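Local coordinates for protein ATPase associated with various cellular activities, AAA_5 (Staphylothermus marinus, PDB 6N0S) that probably recognises nucleic acid through this N-terminal EVE-like domain of McrB, while the full-length protein is thought to bind and hydrolyse ATP, at residues A[20-25]-A[110-115]; A[25-30]-A[59-64]; A[88-93]-A[134-139]; A[141-146]-A[175-180]. All coordinates share one frame; numbering follows the deposited sequence.

In the fold
The four contacts tie loops, helices and two sheets together in a PUA-like, EVE-like domain. Contacts 1 and 2 share Asp-25, and their centres lie 11 Å apart. They also touch, with Leu-24 of contact 1 packing on Ile-61 of contact 2. Contact 2 is the innermost, its centre about 7 Å from the centre of the chain, and meets contact 3 where Leu-29 pairs with Leu-137 through their backbones. Contacts 3 and 4 both draw on strand 138-148, yet their centres stand 25 Å apart on opposite sides of the chain's centre. Contacts 2 and 4 reach the same five-stranded sheet, with centres 14 Å apart and nearest atoms about 6 Å apart.

Contact 1 of 4, residues A[20-25]-A[110-115]; sequences ILPTLD and SDTIDQ
Pro-22 and Thr-23, in the loop between strands 12-17 and 30-34, pass alongside the start of helix 110-124, with the CA atoms of Pro-22 and Gln-115 6.4 Å apart. The Pro-22 ring lies beside Gln-115, the two side chains running past each other in opposite senses. Pro-22 CB comes 3.8 Å from Gln-115 CB and 3.7 Å from Gln-115 OE1. One turn back along the helix, Thr-23 crosses Thr-112 at about a right angle, methyl against methyl, and CG2 of Thr-23 sits 3.3 Å from CG2 of Thr-112, tighter than ordinary van der Waals packing. Thr-23 OG1 stands anti to the backbone N (chi1 -178°), which gives the methyl to the helix and turns the hydroxyl back on its own loop. There OG1 accepts a nearly straight bond from Asp-25 N, 3.0 Å long at 167°, forming an ST turn. Thr-112 divides its branches likewise, CG2 facing the loop while OG1 bonds with Ser-109 OG just before the helix. With an alanine here instead of Thr-23, the amide of Asp-25 would probably lose its acceptor and a gap would open beside the Thr-112 methyl. No hydrogen bond joins the two segments: both threonine hydroxyls are engaged within their own parts of the chain, leaving a small surface contact that rests on the fit of methyl, ring and aliphatic carbons.

Contact 2 of 4, residues A[25-30]-A[59-64]; sequences DHIGLT and HYIGSR
In Ile-27 a chi1 of -69° sets CG1 beside the backbone N and leaves CG2 opposite that N, against His-59, while an extended chi2 carries CD1 on to Ile-61. Ile-61 bends at chi2 (-65°) to meet it, and CD1 of Ile-27 lies a tight 3.3 Å from CD1 of Ile-61. The CG2 branch of Ile-27 is 3.5 Å from His-59 CB and equally close to ND1, reaching the ring obliquely as the two side chains run alongside in opposite senses. Over one face of the imidazole, displaced toward the rim, comes the backbone N of Gly-28, 3.7 Å above the plane. Gly-28 CA also lies 3.7 Å from His-59 NE2. With phi at 107°, a side chain at this glycine would jam against the preceding carbonyl O. Both His-59 nitrogens are hydrogen-bonded, ND1 with Glu-15 and NE2 with Ser-77, which fixes the turn of the ring under the loop. His-59 and Ile-61 belong to strand 54-61, which is flanked in its sheet by strands 12-17 and 72-80. Ile-27 also touches Glu-15 and Asn-17 of strand 12-17, and at the end of the loop, just before strand 30-34, Leu-29 packs on Phe-103 of helix 92-105.

Contact 3 of 4, residues A[88-93]-A[134-139]; sequences KEYSWP and LFRLAE
Leu-134, on strand 132-136, crosses Tyr-90 at a slant, with CB 3.8 Å from Tyr-90 CE1. Its CG stands anti to the backbone N (chi1 176°), and this takes CD2 out along the phenol, 4.0 Å from Tyr-90 CE1 and 4.1 Å from Tyr-90 OH. The backbones are less intimate: Leu-134 N is 4.4 Å from Lys-88 O, consistent with 89-90 being only a weakly bonded edge strand. Two residues on, Arg-136 brings its guanidinium edge toward the phenol, but NH1 remains 4.4 Å from Tyr-90 OH, a loose approach and no hydrogen bond. The Arg-136 side chain also rests on Val-98 and Ile-102 of helix 92-105. Leu-137 still bonds through its backbone to Leu-29, and Ala-138 pairs with Val-78 of the five-stranded sheet. Were Tyr-90 an alanine, CB and CD2 of Leu-134 would probably lose the ring that packs on them and a gap would open next to Ile-95, which the tyrosine also touches. The contact is therefore chiefly apolar, a ring meeting a leucine obliquely beneath helix 92-105, with the phenol oxygen on the side of the exposed Arg-136.

Contact 4 of 4, residues A[141-146]-A[175-180]; sequences RKYENP and EAIHSR
Tyr-143 reaches from strand 138-148 to the last turn of helix 171-178, where it meets Ile-177 and His-178. CB points at the helix, and chi1 of -68° places CG anti to the carbonyl carbon, sending the ring toward the helix. Within the two segments the touching begins at CE2, 4.0 Å from Ile-177 CG2, which approaches obliquely with the two side chains at about a right angle. At the tip, OH lies 3.7 Å from that same methyl and 4.0 Å from His-178 CA. The hydroxyl is hydrogen-bonded with OE2 of Glu-76, an oxygen that His-178 ND1 also uses, so one carboxylate oxygen links strand residue to helix residue. The helix end is closed by its own chain: Arg-180 N donates to Ile-177 O, and Arg-180 NH1 reaches back to Ala-176 O at 3.0 Å, with an N-H...O angle of 157°, meeting that oxygen from 43° above the carbonyl plane. Strand 138-148 is an outer member of the five-stranded sheet, next to 72-80 and then 54-61. Helix 171-178 packs against this sheet, Ile-177 touching Phe-73 on strand 72-80 and joining Tyr-143 on Ile-58 of strand 54-61.

Contact 1 of 4, residues A[20-25]-A[110-115]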
loop_
_atom_site.group_PDB
_atom_site.type_symbol
_atom_site.label_atom_id
_atom_site.label_comp_id
_atom_site.label_asym_id
_atom_site.label_seq_id
_atom_site.Cartn_x
_atom_site.Cartn_y
_atom_site.Cartn_z
ATOM N N ILE A 20 3.431 -7.639 -11.272
ATOM C CA ILE A 20 4.864 -7.682 -11.573
ATOM C C ILE A 20 5.414 -6.278 -11.424
ATOM O O ILE A 20 4.799 -5.306 -11.874
ATOM C CB ILE A 20 5.120 -8.231 -12.988
ATOM C CG1 ILE A 20 4.690 -9.689 -13.097
ATOM C CG2 ILE A 20 6.643 -8.107 -13.366
ATOM C CD1 ILE A 20 4.409 -10.116 -14.518
ATOM N N LEU A 21 6.558 -6.161 -10.773
ATOM C CA LEU A 21 7.181 -4.876 -10.517
ATOM C C LEU A 21 8.656 -4.953 -10.866
ATOM O O LEU A 21 9.262 -6.008 -10.727
ATOM C CB LEU A 21 7.049 -4.478 -9.040
ATOM C CG LEU A 21 5.663 -4.077 -8.563
ATOM C CD1 LEU A 21 5.713 -3.865 -7.055
ATOM C CD2 LEU A 21 5.178 -2.831 -9.306
ATOM N N PRO A 22 9.258 -3.850 -11.316
ATOM C CA PRO A 22 10.705 -3.855 -11.591
ATOM C C PRO A 22 11.556 -3.721 -10.344
ATOM O O PRO A 22 12.780 -3.859 -10.427
ATOM C CB PRO A 22 10.877 -2.641 -12.498
ATOM C CG PRO A 22 9.791 -1.694 -12.032
ATOM C CD PRO A 22 8.619 -2.599 -11.758
ATOM N N THR A 23 10.957 -3.449 -9.192
ATOM C CA THR A 23 11.702 -3.209 -7.964
ATOM C C THR A 23 10.718 -3.269 -6.807
ATOM O O THR A 23 9.529 -3.072 -7.011
ATOM C CB THR A 23 12.395 -1.834 -7.977
ATOM O OG1 THR A 23 13.144 -1.659 -6.772
ATOM C CG2 THR A 23 11.371 -0.717 -8.070
ATOM N N LEU A 24 11.233 -3.536 -5.604
ATOM C CA LEU A 24 10.483 -3.370 -4.358
ATOM C C LEU A 24 10.983 -2.197 -3.533
ATOM O O LEU A 24 10.488 -1.976 -2.421
ATOM C CB LEU A 24 10.561 -4.652 -3.514
ATOM C CG LEU A 24 10.133 -5.943 -4.233
ATOM C CD1 LEU A 24 10.340 -7.176 -3.353
ATOM C CD2 LEU A 24 8.705 -5.874 -4.709
ATOM N N ASP A 25 11.959 -1.443 -4.050
ATOM C CA ASP A 25 12.606 -0.380 -3.291
ATOM C C ASP A 25 11.649 0.764 -2.968
ATOM O O ASP A 25 11.872 1.503 -2.004
ATOM C CB ASP A 25 13.809 0.170 -4.077
ATOM C CG ASP A 25 14.956 -0.834 -4.202
ATOM O OD1 ASP A 25 14.874 -1.928 -3.608
ATOM O OD2 ASP A 25 15.962 -0.509 -4.875
ATOM N N SER A 110 16.183 6.617 -12.002
ATOM C CA SER A 110 15.229 7.134 -12.969
ATOM C C SER A 110 14.742 6.050 -13.918
ATOM O O SER A 110 13.548 5.997 -14.250
ATOM C CB SER A 110 15.871 8.282 -13.759
ATOM O OG SER A 110 14.977 8.782 -14.733
ATOM N N ASP A 111 15.651 5.201 -14.394
ATOM C CA ASP A 111 15.274 4.106 -15.288
ATOM C C ASP A 111 14.271 3.158 -14.622
ATOM O O ASP A 111 13.305 2.707 -15.250
ATOM C CB ASP A 111 16.509 3.304 -15.681
ATOM C CG ASP A 111 17.437 4.048 -16.623
ATOM O OD1 ASP A 111 16.953 4.762 -17.533
ATOM O OD2 ASP A 111 18.654 3.890 -16.447
ATOM N N THR A 112 14.528 2.781 -13.372
ATOM C CA THR A 112 13.603 1.895 -12.669
ATOM C C THR A 112 12.219 2.538 -12.566
ATOM O O THR A 112 11.211 1.895 -12.859
ATOM C CB THR A 112 14.174 1.536 -11.288
ATOM O OG1 THR A 112 15.424 0.854 -11.470
ATOM C CG2 THR A 112 13.226 0.612 -10.488
ATOM N N ILE A 113 12.166 3.825 -12.232
ATOM C CA ILE A 113 10.902 4.551 -12.161
ATOM C C ILE A 113 10.179 4.503 -13.512
ATOM O O ILE A 113 8.972 4.248 -13.572
ATOM C CB ILE A 113 11.147 5.995 -11.696
ATOM C CG1 ILE A 113 11.795 5.999 -10.321
ATOM C CG2 ILE A 113 9.858 6.773 -11.642
ATOM C CD1 ILE A 113 12.295 7.409 -9.871
ATOM N N ASP A 114 10.897 4.753 -14.616
ATOM C CA ASP A 114 10.267 4.620 -15.928
ATOM C C ASP A 114 9.607 3.236 -16.058
ATOM O O ASP A 114 8.452 3.115 -16.481
ATOM C CB ASP A 114 11.275 4.820 -17.080
ATOM C CG ASP A 114 11.979 6.199 -17.118
ATOM O OD1 ASP A 114 11.466 7.207 -16.587
ATOM O OD2 ASP A 114 13.066 6.274 -17.784
ATOM N N GLN A 115 10.327 2.177 -15.676
ATOM C CA GLN A 115 9.784 0.828 -15.789
ATOM C C GLN A 115 8.588 0.619 -14.872
ATOM O O GLN A 115 7.684 -0.133 -15.222
ATOM C CB GLN A 115 10.847 -0.206 -15.467
ATOM C CG GLN A 115 11.947 -0.322 -16.544
ATOM C CD GLN A 115 13.278 -0.786 -15.993
ATOM O OE1 GLN A 115 13.340 -1.521 -15.012
ATOM N NE2 GLN A 115 14.361 -0.348 -16.625
#

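Contact 2 of 4, residues A[25-30]-A[59-64]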
loop_
_atom_site.group_PDB
_atom_site.type_symbol
_atom_site.label_atom_id
_atom_site.label_comp_id
_atom_site.label_asym_id
_atom_site.label_seq_id
_atom_site.Cartn_x
_atom_site.Cartn_y
_atom_site.Cartn_z
ATOM N N ASP A 25 11.959 -1.443 -4.050
ATOM C CA ASP A 25 12.606 -0.380 -3.291
ATOM C C ASP A 25 11.649 0.764 -2.968
ATOM O O ASP A 25 11.872 1.503 -2.004
ATOM C CB ASP A 25 13.809 0.170 -4.077
ATOM C CG ASP A 25 14.956 -0.834 -4.202
ATOM O OD1 ASP A 25 14.874 -1.928 -3.608
ATOM O OD2 ASP A 25 15.962 -0.509 -4.875
ATOM N N HIS A 26 10.600 0.943 -3.754
ATOM C CA HIS A 26 9.642 2.005 -3.475
ATOM C C HIS A 26 8.644 1.640 -2.376
ATOM O O HIS A 26 7.854 2.499 -1.963
ATOM C CB HIS A 26 8.866 2.308 -4.722
ATOM C CG HIS A 26 8.044 1.151 -5.171
ATOM N ND1 HIS A 26 8.602 -0.058 -5.539
ATOM C CD2 HIS A 26 6.703 0.993 -5.250
ATOM C CE1 HIS A 26 7.635 -0.905 -5.850
ATOM N NE2 HIS A 26 6.477 -0.289 -5.690
ATOM N N ILE A 27 8.623 0.392 -1.946
ATOM C CA ILE A 27 7.591 -0.071 -1.022
ATOM C C ILE A 27 7.919 0.459 0.358
ATOM O O ILE A 27 9.053 0.324 0.829
ATOM C CB ILE A 27 7.477 -1.599 -1.027
ATOM C CG1 ILE A 27 6.909 -2.039 -2.379
ATOM C CG2 ILE A 27 6.465 -2.077 0.094
ATOM C CD1 ILE A 27 6.849 -3.531 -2.587
ATOM N N GLY A 28 6.940 1.110 0.985
ATOM C CA GLY A 28 7.160 1.759 2.251
ATOM C C GLY A 28 7.209 3.263 2.169
ATOM O O GLY A 28 7.227 3.917 3.217
ATOM N N LEU A 29 7.171 3.836 0.967
ATOM C CA LEU A 29 7.195 5.277 0.781
ATOM C C LEU A 29 5.829 5.905 0.568
ATOM O O LEU A 29 5.600 7.048 0.997
ATOM C CB LEU A 29 8.082 5.617 -0.420
ATOM C CG LEU A 29 9.522 5.169 -0.314
ATOM C CD1 LEU A 29 10.239 5.582 -1.606
ATOM C CD2 LEU A 29 10.193 5.762 0.911
ATOM N N THR A 30 4.933 5.230 -0.147
ATOM C CA THR A 30 3.610 5.787 -0.386
ATOM C C THR A 30 2.604 4.666 -0.509
ATOM O O THR A 30 2.954 3.492 -0.636
ATOM C CB THR A 30 3.518 6.642 -1.661
ATOM O OG1 THR A 30 3.633 5.793 -2.811
ATOM C CG2 THR A 30 4.590 7.708 -1.698
ATOM N N HIS A 59 3.405 -4.330 4.717
ATOM C CA HIS A 59 3.561 -4.405 3.264
ATOM C C HIS A 59 3.705 -5.863 2.838
ATOM O O HIS A 59 4.610 -6.575 3.300
ATOM C CB HIS A 59 4.762 -3.564 2.808
ATOM C CG HIS A 59 4.602 -2.105 3.124
ATOM N ND1 HIS A 59 3.913 -1.242 2.302
ATOM C CD2 HIS A 59 4.987 -1.374 4.199
ATOM C CE1 HIS A 59 3.896 -0.035 2.847
ATOM N NE2 HIS A 59 4.529 -0.093 4.007
ATOM N N TYR A 60 2.798 -6.300 1.978
ATOM C CA TYR A 60 2.734 -7.674 1.496
ATOM C C TYR A 60 3.045 -7.713 0.003
ATOM O O TYR A 60 2.623 -6.832 -0.759
ATOM C CB TYR A 60 1.320 -8.247 1.757
ATOM C CG TYR A 60 1.047 -9.588 1.117
ATOM C CD1 TYR A 60 1.446 -10.763 1.728
ATOM C CD2 TYR A 60 0.377 -9.676 -0.085
ATOM C CE1 TYR A 60 1.184 -11.988 1.163
ATOM C CE2 TYR A 60 0.107 -10.897 -0.659
ATOM C CZ TYR A 60 0.530 -12.049 -0.039
ATOM O OH TYR A 60 0.282 -13.266 -0.616
ATOM N N ILE A 61 3.709 -8.784 -0.411
ATOM C CA ILE A 61 4.155 -8.986 -1.773
ATOM C C ILE A 61 3.491 -10.257 -2.274
ATOM O O ILE A 61 3.660 -11.316 -1.668
ATOM C CB ILE A 61 5.690 -9.121 -1.823
ATOM C CG1 ILE A 61 6.360 -7.956 -1.096
ATOM C CG2 ILE A 61 6.164 -9.197 -3.203
ATOM C CD1 ILE A 61 6.159 -6.597 -1.708
ATOM N N GLY A 62 2.737 -10.162 -3.370
ATOM C CA GLY A 62 2.183 -11.357 -3.993
ATOM C C GLY A 62 3.244 -12.153 -4.764
ATOM O O GLY A 62 4.338 -11.680 -5.055
ATOM N N SER A 63 2.895 -13.393 -5.125
ATOM C CA SER A 63 3.866 -14.277 -5.777
ATOM C C SER A 63 4.377 -13.696 -7.092
ATOM O O SER A 63 5.555 -13.859 -7.431
ATOM C CB SER A 63 3.248 -15.651 -6.024
ATOM O OG SER A 63 1.891 -15.534 -6.393
ATOM N N ARG A 64 3.516 -13.012 -7.848
ATOM C CA ARG A 64 3.976 -12.433 -9.103
ATOM C C ARG A 64 4.860 -11.213 -8.898
ATOM O O ARG A 64 5.522 -10.789 -9.846
ATOM C CB ARG A 64 2.777 -12.054 -9.976
ATOM C CG ARG A 64 1.906 -13.236 -10.298
ATOM C CD ARG A 64 1.105 -13.025 -11.576
ATOM N NE ARG A 64 0.489 -11.706 -11.637
ATOM C CZ ARG A 64 -0.650 -11.380 -11.034
ATOM N NH1 ARG A 64 -1.295 -12.268 -10.289
ATOM N NH2 ARG A 64 -1.140 -10.157 -11.173
#

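Contact 3 of 4, residues A[88-93]-A[134-139]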
loop_
_atom_site.group_PDB
_atom_site.type_symbol
_atom_site.label_atom_id
_atom_site.label_comp_id
_atom_site.label_asym_id
_atom_site.label_seq_id
_atom_site.Cartn_x
_atom_site.Cartn_y
_atom_site.Cartn_z
ATOM N N LYS A 88 -5.166 15.396 -0.821
ATOM C CA LYS A 88 -5.205 15.905 -2.179
ATOM C C LYS A 88 -5.432 14.728 -3.117
ATOM O O LYS A 88 -4.951 13.617 -2.858
ATOM C CB LYS A 88 -3.903 16.637 -2.524
ATOM C CG LYS A 88 -3.988 17.521 -3.739
ATOM C CD LYS A 88 -2.592 18.042 -4.100
ATOM C CE LYS A 88 -2.554 18.773 -5.443
ATOM N NZ LYS A 88 -3.464 18.153 -6.467
ATOM N N GLU A 89 -6.198 14.965 -4.176
ATOM C CA GLU A 89 -6.422 13.976 -5.218
ATOM C C GLU A 89 -5.828 14.475 -6.537
ATOM O O GLU A 89 -5.544 15.668 -6.704
ATOM C CB GLU A 89 -7.916 13.645 -5.309
ATOM C CG GLU A 89 -8.371 12.979 -3.981
ATOM C CD GLU A 89 -9.876 12.702 -3.896
ATOM O OE1 GLU A 89 -10.597 12.993 -4.881
ATOM O OE2 GLU A 89 -10.334 12.174 -2.843
ATOM N N TYR A 90 -5.580 13.543 -7.461
ATOM C CA TYR A 90 -4.648 13.781 -8.562
ATOM C C TYR A 90 -5.134 13.143 -9.850
ATOM O O TYR A 90 -5.793 12.097 -9.840
ATOM C CB TYR A 90 -3.272 13.202 -8.276
ATOM C CG TYR A 90 -2.576 13.766 -7.077
ATOM C CD1 TYR A 90 -2.796 13.246 -5.804
ATOM C CD2 TYR A 90 -1.683 14.811 -7.210
ATOM C CE1 TYR A 90 -2.134 13.765 -4.700
ATOM C CE2 TYR A 90 -1.028 15.335 -6.114
ATOM C CZ TYR A 90 -1.247 14.805 -4.873
ATOM O OH TYR A 90 -0.584 15.341 -3.802
ATOM N N SER A 91 -4.768 13.755 -10.972
ATOM C CA SER A 91 -4.839 13.011 -12.219
ATOM C C SER A 91 -3.598 12.127 -12.351
ATOM O O SER A 91 -2.690 12.166 -11.533
ATOM C CB SER A 91 -4.948 13.948 -13.415
ATOM O OG SER A 91 -3.744 14.641 -13.591
ATOM N N TRP A 92 -3.593 11.298 -13.389
ATOM C CA TRP A 92 -2.484 10.370 -13.612
ATOM C C TRP A 92 -1.194 11.108 -13.931
ATOM O O TRP A 92 -0.157 10.805 -13.310
ATOM C CB TRP A 92 -2.898 9.396 -14.719
ATOM C CG TRP A 92 -1.817 8.519 -15.273
ATOM C CD1 TRP A 92 -1.403 8.451 -16.576
ATOM C CD2 TRP A 92 -1.038 7.556 -14.555
ATOM N NE1 TRP A 92 -0.419 7.504 -16.715
ATOM C CE2 TRP A 92 -0.170 6.942 -15.492
ATOM C CE3 TRP A 92 -0.986 7.155 -13.210
ATOM C CZ2 TRP A 92 0.726 5.953 -15.137
ATOM C CZ3 TRP A 92 -0.086 6.172 -12.855
ATOM C CH2 TRP A 92 0.782 5.590 -13.820
ATOM N N PRO A 93 -1.170 12.091 -14.824
ATOM C CA PRO A 93 0.099 12.792 -15.054
ATOM C C PRO A 93 0.590 13.496 -13.808
ATOM O O PRO A 93 1.790 13.494 -13.534
ATOM C CB PRO A 93 -0.231 13.750 -16.209
ATOM C CG PRO A 93 -1.458 13.181 -16.850
ATOM C CD PRO A 93 -2.230 12.530 -15.752
ATOM N N LEU A 134 -3.299 9.570 -2.741
ATOM C CA LEU A 134 -1.906 9.462 -2.338
ATOM C C LEU A 134 -1.782 9.697 -0.846
ATOM O O LEU A 134 -2.203 10.736 -0.347
ATOM C CB LEU A 134 -1.050 10.485 -3.077
ATOM C CG LEU A 134 0.432 10.583 -2.715
ATOM C CD1 LEU A 134 1.112 9.284 -2.910
ATOM C CD2 LEU A 134 1.035 11.633 -3.592
ATOM N N PHE A 135 -1.159 8.760 -0.158
ATOM C CA PHE A 135 -0.758 8.928 1.227
ATOM C C PHE A 135 0.758 8.845 1.306
ATOM O O PHE A 135 1.372 7.921 0.751
ATOM C CB PHE A 135 -1.377 7.853 2.126
ATOM C CG PHE A 135 -2.877 7.935 2.232
ATOM C CD1 PHE A 135 -3.478 8.924 2.989
ATOM C CD2 PHE A 135 -3.678 7.032 1.578
ATOM C CE1 PHE A 135 -4.843 9.001 3.117
ATOM C CE2 PHE A 135 -5.051 7.119 1.692
ATOM C CZ PHE A 135 -5.629 8.116 2.472
ATOM N N ARG A 136 1.365 9.787 2.017
ATOM C CA ARG A 136 2.798 9.719 2.293
ATOM C C ARG A 136 3.013 8.937 3.587
ATOM O O ARG A 136 2.444 9.292 4.620
ATOM C CB ARG A 136 3.382 11.127 2.394
ATOM C CG ARG A 136 3.480 11.832 1.049
ATOM C CD ARG A 136 3.763 13.300 1.216
ATOM N NE ARG A 136 4.642 13.802 0.168
ATOM C CZ ARG A 136 4.226 14.338 -0.976
ATOM N NH1 ARG A 136 2.932 14.452 -1.238
ATOM N NH2 ARG A 136 5.118 14.783 -1.859
ATOM N N LEU A 137 3.817 7.873 3.514
ATOM C CA LEU A 137 4.221 7.050 4.642
ATOM C C LEU A 137 5.532 7.554 5.247
ATOM O O LEU A 137 6.260 8.349 4.649
ATOM C CB LEU A 137 4.416 5.598 4.195
ATOM C CG LEU A 137 3.184 4.973 3.527
ATOM C CD1 LEU A 137 3.526 3.604 2.971
ATOM C CD2 LEU A 137 2.026 4.899 4.511
ATOM N N ALA A 138 5.882 6.978 6.397
ATOM C CA ALA A 138 7.104 7.310 7.117
ATOM C C ALA A 138 7.570 6.082 7.863
ATOM O O ALA A 138 6.764 5.207 8.190
ATOM C CB ALA A 138 6.899 8.432 8.129
ATOM N N GLU A 139 8.882 6.020 8.114
ATOM C CA GLU A 139 9.508 5.060 9.026
ATOM C C GLU A 139 9.449 3.637 8.522
ATOM O O GLU A 139 9.498 2.707 9.317
ATOM C CB GLU A 139 8.883 5.117 10.430
ATOM C CG GLU A 139 8.738 6.531 11.041
ATOM C CD GLU A 139 7.877 6.558 12.341
ATOM O OE1 GLU A 139 7.840 5.548 13.091
ATOM O OE2 GLU A 139 7.219 7.596 12.605
#

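Contact 4 of 4, residues A[141-146]-A[175-180]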
loop_
_atom_site.group_PDB
_atom_site.type_symbol
_atom_site.label_atom_id
_atom_site.label_comp_id
_atom_site.label_asym_id
_atom_site.label_seq_id
_atom_site.Cartn_x
_atom_site.Cartn_y
_atom_site.Cartn_z
ATOM N N ARG A 141 10.400 0.093 7.712
ATOM C CA ARG A 141 11.515 -0.726 8.135
ATOM C C ARG A 141 11.263 -2.137 7.644
ATOM O O ARG A 141 10.184 -2.702 7.837
ATOM C CB ARG A 141 11.695 -0.672 9.659
ATOM C CG ARG A 141 13.134 -0.956 10.163
ATOM C CD ARG A 141 14.206 0.110 9.761
ATOM N NE ARG A 141 13.967 1.435 10.355
ATOM C CZ ARG A 141 14.652 2.550 10.060
ATOM N NH1 ARG A 141 15.641 2.544 9.168
ATOM N NH2 ARG A 141 14.347 3.694 10.655
ATOM N N LYS A 142 12.264 -2.688 6.998
ATOM C CA LYS A 142 12.212 -4.016 6.429
ATOM C C LYS A 142 12.377 -5.044 7.526
ATOM O O LYS A 142 13.244 -4.901 8.383
ATOM C CB LYS A 142 13.326 -4.168 5.384
ATOM C CG LYS A 142 13.409 -5.529 4.687
ATOM C CD LYS A 142 14.700 -5.660 3.830
ATOM C CE LYS A 142 14.826 -7.045 3.169
ATOM N NZ LYS A 142 13.609 -7.518 2.437
ATOM N N TYR A 143 11.556 -6.096 7.489
ATOM C CA TYR A 143 11.724 -7.180 8.449
ATOM C C TYR A 143 13.047 -7.890 8.173
ATOM O O TYR A 143 13.375 -8.201 7.023
ATOM C CB TYR A 143 10.579 -8.197 8.373
ATOM C CG TYR A 143 9.198 -7.687 8.838
ATOM C CD1 TYR A 143 9.074 -6.863 9.944
ATOM C CD2 TYR A 143 8.025 -8.047 8.157
ATOM C CE1 TYR A 143 7.830 -6.396 10.360
ATOM C CE2 TYR A 143 6.791 -7.601 8.569
ATOM C CZ TYR A 143 6.688 -6.780 9.674
ATOM O OH TYR A 143 5.433 -6.323 10.071
ATOM N N GLU A 144 13.779 -8.213 9.239
ATOM C CA GLU A 144 15.039 -8.918 9.048
ATOM C C GLU A 144 14.820 -10.379 8.701
ATOM O O GLU A 144 15.648 -10.976 8.009
ATOM C CB GLU A 144 15.905 -8.754 10.289
ATOM C CG GLU A 144 16.324 -7.288 10.439
ATOM C CD GLU A 144 17.628 -7.107 11.192
ATOM O OE1 GLU A 144 18.078 -8.095 11.811
ATOM O OE2 GLU A 144 18.187 -5.981 11.168
ATOM N N ASN A 145 13.728 -10.973 9.145
ATOM C CA ASN A 145 13.283 -12.236 8.562
ATOM C C ASN A 145 11.958 -11.984 7.852
ATOM O O ASN A 145 10.959 -11.701 8.523
ATOM C CB ASN A 145 13.109 -13.338 9.616
ATOM C CG ASN A 145 14.143 -13.272 10.731
ATOM O OD1 ASN A 145 13.849 -12.887 11.876
ATOM N ND2 ASN A 145 15.364 -13.664 10.398
ATOM N N PRO A 146 11.886 -12.073 6.529
ATOM C CA PRO A 146 10.587 -11.944 5.857
ATOM C C PRO A 146 9.584 -12.942 6.424
ATOM O O PRO A 146 9.885 -14.118 6.642
ATOM C CB PRO A 146 10.911 -12.217 4.382
ATOM C CG PRO A 146 12.385 -11.870 4.261
ATOM C CD PRO A 146 12.994 -12.258 5.586
ATOM N N GLU A 175 0.056 -7.847 15.536
ATOM C CA GLU A 175 1.010 -8.389 16.493
ATOM C C GLU A 175 1.529 -9.742 16.059
ATOM O O GLU A 175 2.704 -10.063 16.292
ATOM C CB GLU A 175 0.362 -8.487 17.879
ATOM C CG GLU A 175 0.083 -7.145 18.500
ATOM C CD GLU A 175 -0.087 -7.203 20.012
ATOM O OE1 GLU A 175 -0.511 -8.257 20.543
ATOM O OE2 GLU A 175 0.176 -6.168 20.670
ATOM N N ALA A 176 0.694 -10.546 15.404
ATOM C CA ALA A 176 1.152 -11.862 14.978
ATOM C C ALA A 176 2.245 -11.762 13.914
ATOM O O ALA A 176 3.218 -12.530 13.934
ATOM C CB ALA A 176 -0.026 -12.677 14.443
ATOM N N ILE A 177 2.067 -10.866 12.942
ATOM C CA ILE A 177 3.044 -10.685 11.872
ATOM C C ILE A 177 4.258 -9.930 12.393
ATOM O O ILE A 177 5.410 -10.322 12.171
ATOM C CB ILE A 177 2.388 -9.944 10.687
ATOM C CG1 ILE A 177 1.355 -10.826 9.978
ATOM C CG2 ILE A 177 3.440 -9.470 9.680
ATOM C CD1 ILE A 177 0.447 -10.029 9.007
ATOM N N HIS A 178 4.002 -8.823 13.083
ATOM C CA HIS A 178 5.058 -8.039 13.697
ATOM C C HIS A 178 5.969 -8.902 14.554
ATOM O O HIS A 178 7.186 -8.717 14.550
ATOM C CB HIS A 178 4.435 -6.936 14.546
ATOM C CG HIS A 178 5.436 -5.990 15.146
ATOM N ND1 HIS A 178 6.130 -5.068 14.396
ATOM C CD2 HIS A 178 5.818 -5.793 16.431
ATOM C CE1 HIS A 178 6.914 -4.357 15.191
ATOM N NE2 HIS A 178 6.734 -4.771 16.432
ATOM N N SER A 179 5.396 -9.850 15.294
ATOM C CA SER A 179 6.167 -10.659 16.230
ATOM C C SER A 179 6.985 -11.721 15.518
ATOM O O SER A 179 7.748 -12.444 16.164
ATOM C CB SER A 179 5.232 -11.310 17.269
ATOM O OG SER A 179 4.670 -12.528 16.789
ATOM N N ARG A 180 6.830 -11.833 14.204
ATOM C CA ARG A 180 7.573 -12.785 13.410
ATOM C C ARG A 180 8.657 -12.047 12.622
ATOM O O ARG A 180 8.688 -10.816 12.515
ATOM C CB ARG A 180 6.624 -13.577 12.501
ATOM C CG ARG A 180 5.997 -14.771 13.198
ATOM C CD ARG A 180 4.789 -15.312 12.465
ATOM N NE ARG A 180 4.242 -16.515 13.099
ATOM C CZ ARG A 180 3.189 -16.553 13.924
ATOM N NH1 ARG A 180 2.502 -15.459 14.260
ATOM N NH2 ARG A 180 2.806 -17.720 14.411
#